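Local coordinates for protein cycloalternan-forming enzyme (Listeria monocytogenes serovar 1/2a, PDB 5F7U) that belongs to glycoside hydrolase family 31 and binds glycans and magnesium ions, with a TIM barrel at its core, at residues A[364-374]-A[656-667]; A[626-634]-A[644-652]. The protein carries 1 engineered substitution. One frame throughout, in Å; residues are numbered along the deposited sequence.

Overall arrangement
Both contacts lie in the TIM-barrel part of the chain, with their centres about 11 Å apart. Contact 1 closes the barrel by pairing its first and last strands. Contact 2 packs the seventh strand and the D631-G634 turn against helix 642-653, which leads on to the last strand. The two meet at Q659 and, by packing, at P656. Q659 NE2 lies 2.9 Å from D631 OD1, and Q659 O lies 3.1 Å from M632 N; both are probable hydrogen bonds. Contact 1 runs into the glycan pocket through N372, H661 and E663, and E373 binds a magnesium ion. In contact 2 the W630 side chain is about 11 Å from a bound glucopyranose.

Contact 1 of 2, residues A[364-374]-A[656-667]; sequences AFGLWMSANEW and PIMQFHSEKSDP. With MG (magnesium ion), chain J; GLC (alpha-D-glucopyranose), chain F; GLC (alpha-D-glucopyranose), chain B; GLC (alpha-D-glucopyranose), chain C.
W368 and M658 begin the backbone ladder between parallel strands 367-369 and 657-660. W368 N donates to M658 O at 2.9 Å, and F660 N donates to W368 O. N372 N bonds to S662 O.

Waters extend the polar network. Water 1 accepts from M658 N and donates to A364 O and G366 O. Water 4 accepts from E373 N and S662 OG and donates to E373 OE1 and K664 O. The E373 carboxylate is also held by S670 OG and E671 N.

Apolar contact centres on F660. A chi1 of 68° sets its CG between the backbone N and the carbonyl carbon, and the ring runs alongside the M369 side chain. M369 CA makes a CH-pi contact over one face, 4.0 Å from the centroid of the F660 ring, and M369 CB touches F660 CZ at 3.5 Å. M369 SD adds an oblique Met-aromatic contact. L367 CD2 meets the ring edge. W368 CB packs on Q659 CG at 3.6 Å. W368 NE1 donates to A364 O at 2.9 Å, in the ring plane.

H661 ND1 makes a weak, bent bond to S370 OG (2.7 Å, 119°), while H661 NE2 donates to O4 of the chain F glucopyranose at 2.9 Å. The same nitrogen also bonds to O3 of that sugar. N372 ND2 bonds to O5 of the chain B sugar and also to E400. E373 O binds magnesium at 2.2 Å, alongside D375 and D379.

Helix 687-700 packs on L367 and M658 through F691, helix 377-389 touches M369, and strand 396-399 continues the barrel beside strand 367-369.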
loop_
_atom_site.group_PDB
_atom_site.type_symbol
_atom_site.label_atom_id
_atom_site.label_comp_id
_atom_site.label_asym_id
_atom_site.label_seq_id
_atom_site.Cartn_x
_atom_site.Cartn_y
_atom_site.Cartn_z
ATOM N N ALA A 364 0.757 3.266 16.509
ATOM C CA ALA A 364 0.162 3.443 15.194
ATOM C C ALA A 364 -0.360 2.125 14.594
ATOM O O ALA A 364 -1.210 2.158 13.701
ATOM C CB ALA A 364 1.155 4.126 14.258
ATOM N N PHE A 365 0.126 0.994 15.110
ATOM C CA PHE A 365 -0.213 -0.345 14.584
ATOM C C PHE A 365 -1.303 -1.098 15.343
ATOM O O PHE A 365 -1.602 -2.256 15.020
ATOM C CB PHE A 365 1.080 -1.146 14.406
ATOM C CG PHE A 365 1.989 -0.491 13.421
ATOM C CD1 PHE A 365 1.777 -0.663 12.051
ATOM C CD2 PHE A 365 2.977 0.401 13.855
ATOM C CE1 PHE A 365 2.555 0.020 11.115
ATOM C CE2 PHE A 365 3.759 1.086 12.934
ATOM C CZ PHE A 365 3.557 0.890 11.560
ATOM N N GLY A 366 -1.896 -0.444 16.344
ATOM C CA GLY A 366 -3.100 -0.970 16.984
ATOM C C GLY A 366 -4.353 -0.405 16.320
ATOM O O GLY A 366 -4.272 0.296 15.286
ATOM N N LEU A 367 -5.518 -0.663 16.910
ATOM C CA LEU A 367 -6.751 -0.195 16.281
ATOM C C LEU A 367 -6.922 1.323 16.452
ATOM O O LEU A 367 -6.747 1.838 17.561
ATOM C CB LEU A 367 -7.973 -0.894 16.879
ATOM C CG LEU A 367 -9.378 -0.414 16.459
ATOM C CD1 LEU A 367 -9.607 -0.659 14.964
ATOM C CD2 LEU A 367 -10.419 -1.148 17.312
ATOM N N TRP A 368 -7.283 1.992 15.352
ATOM C CA TRP A 368 -7.691 3.392 15.374
ATOM C C TRP A 368 -9.200 3.516 15.357
ATOM O O TRP A 368 -9.844 2.914 14.505
ATOM C CB TRP A 368 -7.181 4.128 14.145
ATOM C CG TRP A 368 -5.707 4.295 14.056
ATOM C CD1 TRP A 368 -4.774 3.309 13.896
ATOM C CD2 TRP A 368 -4.998 5.538 14.059
ATOM N NE1 TRP A 368 -3.503 3.875 13.814
ATOM C CE2 TRP A 368 -3.620 5.237 13.927
ATOM C CE3 TRP A 368 -5.391 6.881 14.190
ATOM C CZ2 TRP A 368 -2.628 6.226 13.894
ATOM C CZ3 TRP A 368 -4.377 7.884 14.174
ATOM C CH2 TRP A 368 -3.019 7.535 14.015
ATOM N N MET A 369 -9.749 4.313 16.283
ATOM C CA MET A 369 -11.206 4.599 16.329
ATOM C C MET A 369 -11.490 6.000 15.836
ATOM O O MET A 369 -10.832 6.954 16.244
ATOM C CB MET A 369 -11.721 4.499 17.768
ATOM C CG MET A 369 -11.280 3.216 18.455
ATOM S SD MET A 369 -12.333 2.775 19.853
ATOM C CE MET A 369 -12.245 4.274 20.838
ATOM N N SER A 370 -12.508 6.136 14.997
ATOM C CA SER A 370 -12.811 7.432 14.386
ATOM C C SER A 370 -14.295 7.458 14.043
ATOM O O SER A 370 -14.863 6.410 13.745
ATOM C CB SER A 370 -11.966 7.621 13.121
ATOM O OG SER A 370 -12.287 8.838 12.450
ATOM N N ALA A 371 -14.897 8.647 14.067
ATOM C CA ALA A 371 -16.273 8.873 13.578
ATOM C C ALA A 371 -16.474 10.358 13.442
ATOM O O ALA A 371 -16.277 11.109 14.412
ATOM C CB ALA A 371 -17.323 8.286 14.528
ATOM N N ASN A 372 -16.890 10.797 12.253
ATOM C CA ASN A 372 -17.104 12.222 12.060
ATOM C C ASN A 372 -18.142 12.783 13.034
ATOM O O ASN A 372 -18.061 13.959 13.407
ATOM C CB ASN A 372 -17.497 12.540 10.615
ATOM C CG ASN A 372 -17.481 14.024 10.332
ATOM O OD1 ASN A 372 -18.544 14.675 10.317
ATOM N ND2 ASN A 372 -16.284 14.582 10.138
ATOM N N GLU A 373 -19.104 11.954 13.446
ATOM C CA GLU A 373 -20.162 12.399 14.371
ATOM C C GLU A 373 -19.717 12.757 15.804
ATOM O O GLU A 373 -20.489 13.379 16.550
ATOM C CB GLU A 373 -21.318 11.395 14.410
ATOM C CG GLU A 373 -20.989 10.061 15.070
ATOM C CD GLU A 373 -22.072 9.022 14.817
ATOM O OE1 GLU A 373 -22.217 8.551 13.659
ATOM O OE2 GLU A 373 -22.779 8.663 15.798
ATOM N N TRP A 374 -18.509 12.336 16.185
ATOM C CA TRP A 374 -17.968 12.677 17.501
ATOM C C TRP A 374 -17.588 14.151 17.497
ATOM O O TRP A 374 -16.626 14.562 16.824
ATOM C CB TRP A 374 -16.756 11.804 17.821
ATOM C CG TRP A 374 -17.083 10.345 17.939
ATOM C CD1 TRP A 374 -18.328 9.772 18.122
ATOM C CD2 TRP A 374 -16.146 9.270 17.903
ATOM N NE1 TRP A 374 -18.204 8.393 18.184
ATOM C CE2 TRP A 374 -16.880 8.065 18.074
ATOM C CE3 TRP A 374 -14.749 9.201 17.739
ATOM C CZ2 TRP A 374 -16.266 6.803 18.054
ATOM C CZ3 TRP A 374 -14.137 7.931 17.744
ATOM C CH2 TRP A 374 -14.898 6.766 17.900
ATOM N N PRO A 656 -1.854 -3.377 7.146
ATOM C CA PRO A 656 -0.799 -2.607 7.833
ATOM C C PRO A 656 -1.338 -1.703 8.950
ATOM O O PRO A 656 -0.770 -1.696 10.041
ATOM C CB PRO A 656 -0.181 -1.772 6.697
ATOM C CG PRO A 656 -0.406 -2.621 5.473
ATOM C CD PRO A 656 -1.797 -3.181 5.679
ATOM N N ILE A 657 -2.443 -1.004 8.689
ATOM C CA ILE A 657 -3.072 -0.101 9.665
ATOM C C ILE A 657 -4.563 -0.432 9.740
ATOM O O ILE A 657 -5.252 -0.478 8.707
ATOM C CB ILE A 657 -2.895 1.401 9.289
ATOM C CG1 ILE A 657 -1.417 1.806 9.068
ATOM C CG2 ILE A 657 -3.610 2.322 10.293
ATOM C CD1 ILE A 657 -0.524 1.770 10.311
ATOM N N MET A 658 -5.051 -0.657 10.954
ATOM C CA MET A 658 -6.445 -1.046 11.204
ATOM C C MET A 658 -7.204 0.157 11.764
ATOM O O MET A 658 -6.793 0.733 12.780
ATOM C CB MET A 658 -6.495 -2.205 12.212
ATOM C CG MET A 658 -7.884 -2.807 12.383
ATOM S SD MET A 658 -7.905 -4.006 13.725
ATOM C CE MET A 658 -9.563 -4.629 13.454
ATOM N N GLN A 659 -8.299 0.552 11.091
ATOM C CA GLN A 659 -8.998 1.810 11.447
ATOM C C GLN A 659 -10.460 1.743 11.010
ATOM O O GLN A 659 -10.732 1.404 9.851
ATOM C CB GLN A 659 -8.318 3.007 10.738
ATOM C CG GLN A 659 -8.895 4.407 11.040
ATOM C CD GLN A 659 -9.641 5.074 9.887
ATOM O OE1 GLN A 659 -9.936 6.275 9.963
ATOM N NE2 GLN A 659 -9.957 4.327 8.821
ATOM N N PHE A 660 -11.387 2.049 11.918
ATOM C CA PHE A 660 -12.807 2.267 11.518
ATOM C C PHE A 660 -13.131 3.742 11.516
ATOM O O PHE A 660 -12.512 4.528 12.255
ATOM C CB PHE A 660 -13.838 1.417 12.334
ATOM C CG PHE A 660 -13.969 1.795 13.800
ATOM C CD1 PHE A 660 -14.699 2.935 14.194
ATOM C CD2 PHE A 660 -13.410 0.976 14.805
ATOM C CE1 PHE A 660 -14.840 3.264 15.545
ATOM C CE2 PHE A 660 -13.539 1.309 16.162
ATOM C CZ PHE A 660 -14.270 2.449 16.532
ATOM N N HIS A 661 -14.111 4.116 10.694
ATOM C CA HIS A 661 -14.421 5.529 10.464
ATOM C C HIS A 661 -15.819 5.638 9.852
ATOM O O HIS A 661 -16.347 4.658 9.271
ATOM C CB HIS A 661 -13.341 6.154 9.537
ATOM C CG HIS A 661 -13.537 7.614 9.262
ATOM N ND1 HIS A 661 -13.788 8.537 10.257
ATOM C CD2 HIS A 661 -13.550 8.304 8.092
ATOM C CE1 HIS A 661 -13.941 9.738 9.713
ATOM N NE2 HIS A 661 -13.792 9.626 8.400
ATOM N N SER A 662 -16.432 6.814 10.006
ATOM C CA SER A 662 -17.735 7.065 9.419
ATOM C C SER A 662 -17.870 8.517 8.990
ATOM O O SER A 662 -17.354 9.419 9.643
ATOM C CB SER A 662 -18.877 6.669 10.369
ATOM O OG SER A 662 -18.719 7.310 11.630
ATOM N N GLU A 663 -18.624 8.721 7.915
ATOM C CA GLU A 663 -18.772 10.034 7.293
ATOM C C GLU A 663 -19.730 11.022 7.982
ATOM O O GLU A 663 -19.439 12.225 8.089
ATOM C CB GLU A 663 -19.261 9.822 5.864
ATOM C CG GLU A 663 -19.394 11.124 5.095
ATOM C CD GLU A 663 -20.010 10.939 3.732
ATOM O OE1 GLU A 663 -21.167 10.443 3.636
ATOM O OE2 GLU A 663 -19.323 11.305 2.762
ATOM N N LYS A 664 -20.905 10.546 8.389
ATOM C CA LYS A 664 -22.012 11.473 8.709
ATOM C C LYS A 664 -21.757 12.285 9.973
ATOM O O LYS A 664 -21.204 11.782 10.954
ATOM C CB LYS A 664 -23.357 10.738 8.782
ATOM C CG LYS A 664 -23.807 10.066 7.473
ATOM C CD LYS A 664 -23.978 11.065 6.335
ATOM C CE LYS A 664 -24.635 10.411 5.127
ATOM N NZ LYS A 664 -23.914 10.733 3.859
ATOM N N SER A 665 -22.147 13.555 9.936
ATOM C CA SER A 665 -21.778 14.483 11.013
ATOM C C SER A 665 -22.737 14.478 12.200
ATOM O O SER A 665 -22.313 14.755 13.319
ATOM C CB SER A 665 -21.618 15.904 10.470
ATOM O OG SER A 665 -22.865 16.362 9.943
ATOM N N ASP A 666 -24.029 14.206 11.965
ATOM C CA ASP A 666 -25.014 14.190 13.063
ATOM C C ASP A 666 -26.173 13.240 12.734
ATOM O O ASP A 666 -27.331 13.664 12.647
ATOM C CB ASP A 666 -25.510 15.617 13.351
ATOM C CG ASP A 666 -26.365 15.715 14.609
ATOM O OD1 ASP A 666 -26.241 14.875 15.543
ATOM O OD2 ASP A 666 -27.169 16.665 14.662
ATOM N N PRO A 667 -25.864 11.953 12.525
ATOM C CA PRO A 667 -26.902 11.039 12.073
ATOM C C PRO A 667 -27.740 10.495 13.228
ATOM O O PRO A 667 -27.293 10.510 14.381
ATOM C CB PRO A 667 -26.091 9.902 11.445
ATOM C CG PRO A 667 -24.865 9.839 12.287
ATOM C CD PRO A 667 -24.546 11.279 12.615
HETATM MG MG MG J . -21.959 14.083 18.026
HETATM C C1 GLC F . -12.897 13.994 3.863
HETATM C C2 GLC F . -12.229 12.697 4.368
HETATM C C3 GLC F . -13.110 11.909 5.358
HETATM C C4 GLC F . -13.586 12.826 6.496
HETATM C C5 GLC F . -14.087 14.175 5.961
HETATM C C6 GLC F . -14.418 15.178 7.055
HETATM O O2 GLC F . -11.743 11.924 3.266
HETATM O O3 GLC F . -12.395 10.799 5.929
HETATM O O4 GLC F . -14.639 12.184 7.239
HETATM O O5 GLC F . -13.188 14.800 5.023
HETATM O O6 GLC F . -15.044 16.295 6.394
HETATM C C1 GLC B . -16.218 16.733 7.122
HETATM C C2 GLC B . -16.924 17.854 6.346
HETATM C C3 GLC B . -16.171 19.184 6.477
HETATM C C4 GLC B . -15.896 19.524 7.942
HETATM C C5 GLC B . -15.130 18.350 8.570
HETATM C C6 GLC B . -14.709 18.566 10.018
HETATM O O2 GLC B . -16.995 17.517 4.959
HETATM O O3 GLC B . -16.920 20.239 5.863
HETATM O O4 GLC B . -15.131 20.734 8.007
HETATM O O5 GLC B . -15.925 17.151 8.469
HETATM O O6 GLC B . -15.876 18.554 10.846
HETATM C C1 GLC C . -16.422 15.738 0.118
HETATM C C2 GLC C . -14.923 16.059 0.153
HETATM C C3 GLC C . -14.128 14.968 0.885
HETATM C C4 GLC C . -14.646 14.781 2.317
HETATM C C5 GLC C . -16.162 14.488 2.222
HETATM C C6 GLC C . -16.847 14.374 3.576
HETATM O O1 GLC C . -16.675 14.645 -0.776
HETATM O O2 GLC C . -14.441 16.184 -1.185
HETATM O O3 GLC C . -12.741 15.301 0.863
HETATM O O4 GLC C . -14.001 13.669 2.982
HETATM O O5 GLC C . -16.921 15.431 1.434
HETATM O O6 GLC C . -17.080 12.977 3.731
HETATM O O HOH W 1 -3.003 0.007 12.929
HETATM O O HOH W 2 -17.141 5.347 12.774
HETATM O O HOH W 3 -9.996 8.786 10.801
HETATM O O HOH W 4 -20.182 9.387 11.982
HETATM O O HOH W 5 -22.938 14.988 16.121
HETATM O O HOH W 6 -22.739 11.894 18.140
HETATM O O HOH W 7 -23.495 14.471 19.536
#

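Contact 2 of 2, residues A[626-634]-A[644-652]; sequences SYWAWDMAG and LYKRATAMA
M632 reaches from the D631-G634 turn to lay its methyl group on Y645 of helix 642-653. M632 CE sits over one face of the ring, offset toward the rim, in a CH-pi contact 3.9 Å from the Y645 centroid. The same methyl, M632 CE, comes within 3.2 Å of T649 OG1. Nearer the backbone, M632 CB packs on A652 CB at 3.8 Å.

A648 is the small residue at the middle. A648 CB lies 3.4 Å from A633 N and 3.5 Å from W630 CH2. A633 CB also rests against A648 CB. W630 then runs obliquely across M651, with M651 SD 4.2 Å from the centroid of the W630 five-membered ring, a Met-aromatic contact. The M651 chain bends at chi2 (-87°), and its CE goes on to the edge of the W628 ring.

The second shell sets these groups in place. A type II turn from D631 to G634, closed by G634 N to D631 O, turns M632 and A633 toward the helix. A633 takes the positive phi (69°) of that turn. T649 OG1 is tied to Y645 O at 2.7 Å, and T649 N reaches the same oxygen from the opposite face of its plane. Y645 OH bonds to R673 O. W628 NE1 bonds to E255, and F610 of helix 607-622 backs M651.

No hydrogen bond crosses between the two segments. A633 and A648, both alanines, have CA atoms 5.2 Å apart. This strand-helix half of a beta-alpha-beta unit is therefore joined by methyl, sulfur and ring contacts.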
loop_
_atom_site.group_PDB
_atom_site.type_symbol
_atom_site.label_atom_id
_atom_site.label_comp_id
_atom_site.label_asym_id
_atom_site.label_seq_id
_atom_site.Cartn_x
_atom_site.Cartn_y
_atom_site.Cartn_z
ATOM N N SER A 626 3.795 1.687 2.462
ATOM C CA SER A 626 3.587 0.448 3.208
ATOM C C SER A 626 2.616 0.645 4.366
ATOM O O SER A 626 1.838 -0.252 4.670
ATOM C CB SER A 626 4.949 -0.002 3.744
ATOM O OG SER A 626 4.876 -1.150 4.583
ATOM N N TYR A 627 2.671 1.815 5.011
ATOM C CA TYR A 627 1.817 2.058 6.190
ATOM C C TYR A 627 0.471 2.556 5.711
ATOM O O TYR A 627 0.168 3.761 5.763
ATOM C CB TYR A 627 2.457 3.052 7.152
ATOM C CG TYR A 627 3.788 2.613 7.754
ATOM C CD1 TYR A 627 4.259 1.275 7.662
ATOM C CD2 TYR A 627 4.586 3.552 8.411
ATOM C CE1 TYR A 627 5.491 0.920 8.221
ATOM C CE2 TYR A 627 5.799 3.202 8.988
ATOM C CZ TYR A 627 6.252 1.895 8.890
ATOM O OH TYR A 627 7.484 1.583 9.454
ATOM N N TRP A 628 -0.318 1.605 5.218
ATOM C CA TRP A 628 -1.554 1.895 4.500
ATOM C C TRP A 628 -2.765 1.444 5.324
ATOM O O TRP A 628 -2.759 0.352 5.904
ATOM C CB TRP A 628 -1.506 1.215 3.128
ATOM C CG TRP A 628 -2.795 1.304 2.327
ATOM C CD1 TRP A 628 -3.115 2.238 1.375
ATOM C CD2 TRP A 628 -3.907 0.412 2.405
ATOM N NE1 TRP A 628 -4.358 1.998 0.874
ATOM C CE2 TRP A 628 -4.876 0.884 1.491
ATOM C CE3 TRP A 628 -4.179 -0.751 3.162
ATOM C CZ2 TRP A 628 -6.090 0.227 1.281
ATOM C CZ3 TRP A 628 -5.417 -1.388 2.994
ATOM C CH2 TRP A 628 -6.343 -0.909 2.039
ATOM N N ALA A 629 -3.800 2.292 5.323
ATOM C CA ALA A 629 -5.059 2.027 6.022
ATOM C C ALA A 629 -6.222 2.130 5.059
ATOM O O ALA A 629 -6.097 2.685 3.974
ATOM C CB ALA A 629 -5.275 3.046 7.133
ATOM N N TRP A 630 -7.375 1.657 5.521
ATOM C CA TRP A 630 -8.650 1.933 4.858
ATOM C C TRP A 630 -9.711 2.068 5.935
ATOM O O TRP A 630 -9.494 1.631 7.072
ATOM C CB TRP A 630 -8.997 0.830 3.838
ATOM C CG TRP A 630 -9.285 -0.539 4.445
ATOM C CD1 TRP A 630 -8.440 -1.291 5.243
ATOM C CD2 TRP A 630 -10.472 -1.317 4.277
ATOM N NE1 TRP A 630 -9.053 -2.478 5.599
ATOM C CE2 TRP A 630 -10.291 -2.531 5.011
ATOM C CE3 TRP A 630 -11.667 -1.122 3.570
ATOM C CZ2 TRP A 630 -11.286 -3.537 5.075
ATOM C CZ3 TRP A 630 -12.660 -2.141 3.614
ATOM C CH2 TRP A 630 -12.455 -3.322 4.371
ATOM N N ASP A 631 -10.842 2.694 5.593
ATOM C CA ASP A 631 -11.991 2.727 6.495
ATOM C C ASP A 631 -12.657 1.348 6.431
ATOM O O ASP A 631 -13.350 1.063 5.464
ATOM C CB ASP A 631 -13.012 3.806 6.049
ATOM C CG ASP A 631 -12.409 5.219 5.944
ATOM O OD1 ASP A 631 -11.419 5.535 6.613
ATOM O OD2 ASP A 631 -12.964 6.039 5.181
ATOM N N MET A 632 -12.418 0.488 7.424
ATOM C CA MET A 632 -12.894 -0.899 7.336
ATOM C C MET A 632 -14.415 -0.928 7.159
ATOM O O MET A 632 -15.145 -0.224 7.866
ATOM C CB MET A 632 -12.424 -1.752 8.530
ATOM C CG MET A 632 -12.774 -1.207 9.902
ATOM S SD MET A 632 -12.776 -2.541 11.123
ATOM C CE MET A 632 -14.422 -3.152 10.815
ATOM N N ALA A 633 -14.863 -1.697 6.166
ATOM C CA ALA A 633 -16.290 -1.824 5.815
ATOM C C ALA A 633 -16.932 -0.578 5.217
ATOM O O ALA A 633 -18.142 -0.553 5.078
ATOM C CB ALA A 633 -17.119 -2.368 6.991
ATOM N N GLY A 634 -16.123 0.426 4.852
ATOM C CA GLY A 634 -16.608 1.660 4.177
ATOM C C GLY A 634 -17.111 2.678 5.183
ATOM O O GLY A 634 -17.615 2.304 6.244
ATOM N N LEU A 644 -20.580 -8.154 5.620
ATOM C CA LEU A 644 -19.501 -7.255 5.175
ATOM C C LEU A 644 -18.655 -6.800 6.362
ATOM O O LEU A 644 -17.422 -6.771 6.269
ATOM C CB LEU A 644 -20.040 -6.031 4.415
ATOM C CG LEU A 644 -18.974 -4.991 4.001
ATOM C CD1 LEU A 644 -17.873 -5.556 3.082
ATOM C CD2 LEU A 644 -19.630 -3.818 3.305
ATOM N N TYR A 645 -19.318 -6.425 7.457
ATOM C CA TYR A 645 -18.593 -5.923 8.613
ATOM C C TYR A 645 -17.584 -6.984 9.105
ATOM O O TYR A 645 -16.434 -6.651 9.392
ATOM C CB TYR A 645 -19.548 -5.484 9.722
ATOM C CG TYR A 645 -18.825 -4.708 10.804
ATOM C CD1 TYR A 645 -18.610 -3.334 10.665
ATOM C CD2 TYR A 645 -18.324 -5.358 11.949
ATOM C CE1 TYR A 645 -17.939 -2.620 11.634
ATOM C CE2 TYR A 645 -17.640 -4.644 12.921
ATOM C CZ TYR A 645 -17.448 -3.279 12.751
ATOM O OH TYR A 645 -16.780 -2.551 13.709
ATOM N N LYS A 646 -18.023 -8.241 9.175
ATOM C CA LYS A 646 -17.179 -9.342 9.666
ATOM C C LYS A 646 -16.023 -9.642 8.709
ATOM O O LYS A 646 -14.876 -9.852 9.145
ATOM C CB LYS A 646 -18.026 -10.609 9.907
ATOM C CG LYS A 646 -18.881 -10.534 11.158
ATOM C CD LYS A 646 -19.595 -11.863 11.344
ATOM C CE LYS A 646 -20.301 -11.959 12.696
ATOM N NZ LYS A 646 -20.890 -13.332 12.778
ATOM N N ARG A 647 -16.310 -9.631 7.404
ATOM C CA ARG A 647 -15.275 -9.884 6.386
ATOM C C ARG A 647 -14.220 -8.796 6.381
ATOM O O ARG A 647 -13.020 -9.089 6.300
ATOM C CB ARG A 647 -15.892 -10.043 4.986
ATOM C CG ARG A 647 -16.803 -11.252 4.813
ATOM C CD ARG A 647 -16.064 -12.554 5.123
ATOM N NE ARG A 647 -16.745 -13.748 4.630
ATOM C CZ ARG A 647 -16.402 -14.985 4.959
ATOM N NH1 ARG A 647 -15.342 -15.197 5.748
ATOM N NH2 ARG A 647 -17.090 -16.001 4.468
ATOM N N ALA A 648 -14.674 -7.548 6.486
ATOM C CA ALA A 648 -13.806 -6.384 6.508
ATOM C C ALA A 648 -12.960 -6.358 7.785
ATOM O O ALA A 648 -11.764 -6.078 7.714
ATOM C CB ALA A 648 -14.635 -5.120 6.392
ATOM N N THR A 649 -13.582 -6.667 8.922
ATOM C CA THR A 649 -12.884 -6.747 10.210
ATOM C C THR A 649 -11.685 -7.685 10.121
ATOM O O THR A 649 -10.584 -7.312 10.529
ATOM C CB THR A 649 -13.827 -7.246 11.313
ATOM O OG1 THR A 649 -14.820 -6.259 11.571
ATOM C CG2 THR A 649 -13.075 -7.586 12.604
ATOM N N ALA A 650 -11.903 -8.884 9.585
ATOM C CA ALA A 650 -10.863 -9.909 9.528
ATOM C C ALA A 650 -9.689 -9.428 8.668
ATOM O O ALA A 650 -8.520 -9.551 9.063
ATOM C CB ALA A 650 -11.434 -11.195 8.956
ATOM N N MET A 651 -10.005 -8.894 7.490
ATOM C CA MET A 651 -8.952 -8.389 6.608
ATOM C C MET A 651 -8.221 -7.210 7.285
ATOM O O MET A 651 -6.997 -7.169 7.272
ATOM C CB MET A 651 -9.500 -8.025 5.229
ATOM C CG MET A 651 -8.450 -7.454 4.266
ATOM S SD MET A 651 -8.276 -5.665 4.473
ATOM C CE MET A 651 -6.782 -5.361 3.544
ATOM N N ALA A 652 -8.978 -6.291 7.889
ATOM C CA ALA A 652 -8.400 -5.075 8.478
ATOM C C ALA A 652 -7.423 -5.396 9.598
ATOM O O ALA A 652 -6.371 -4.737 9.735
ATOM C CB ALA A 652 -9.500 -4.142 8.988
#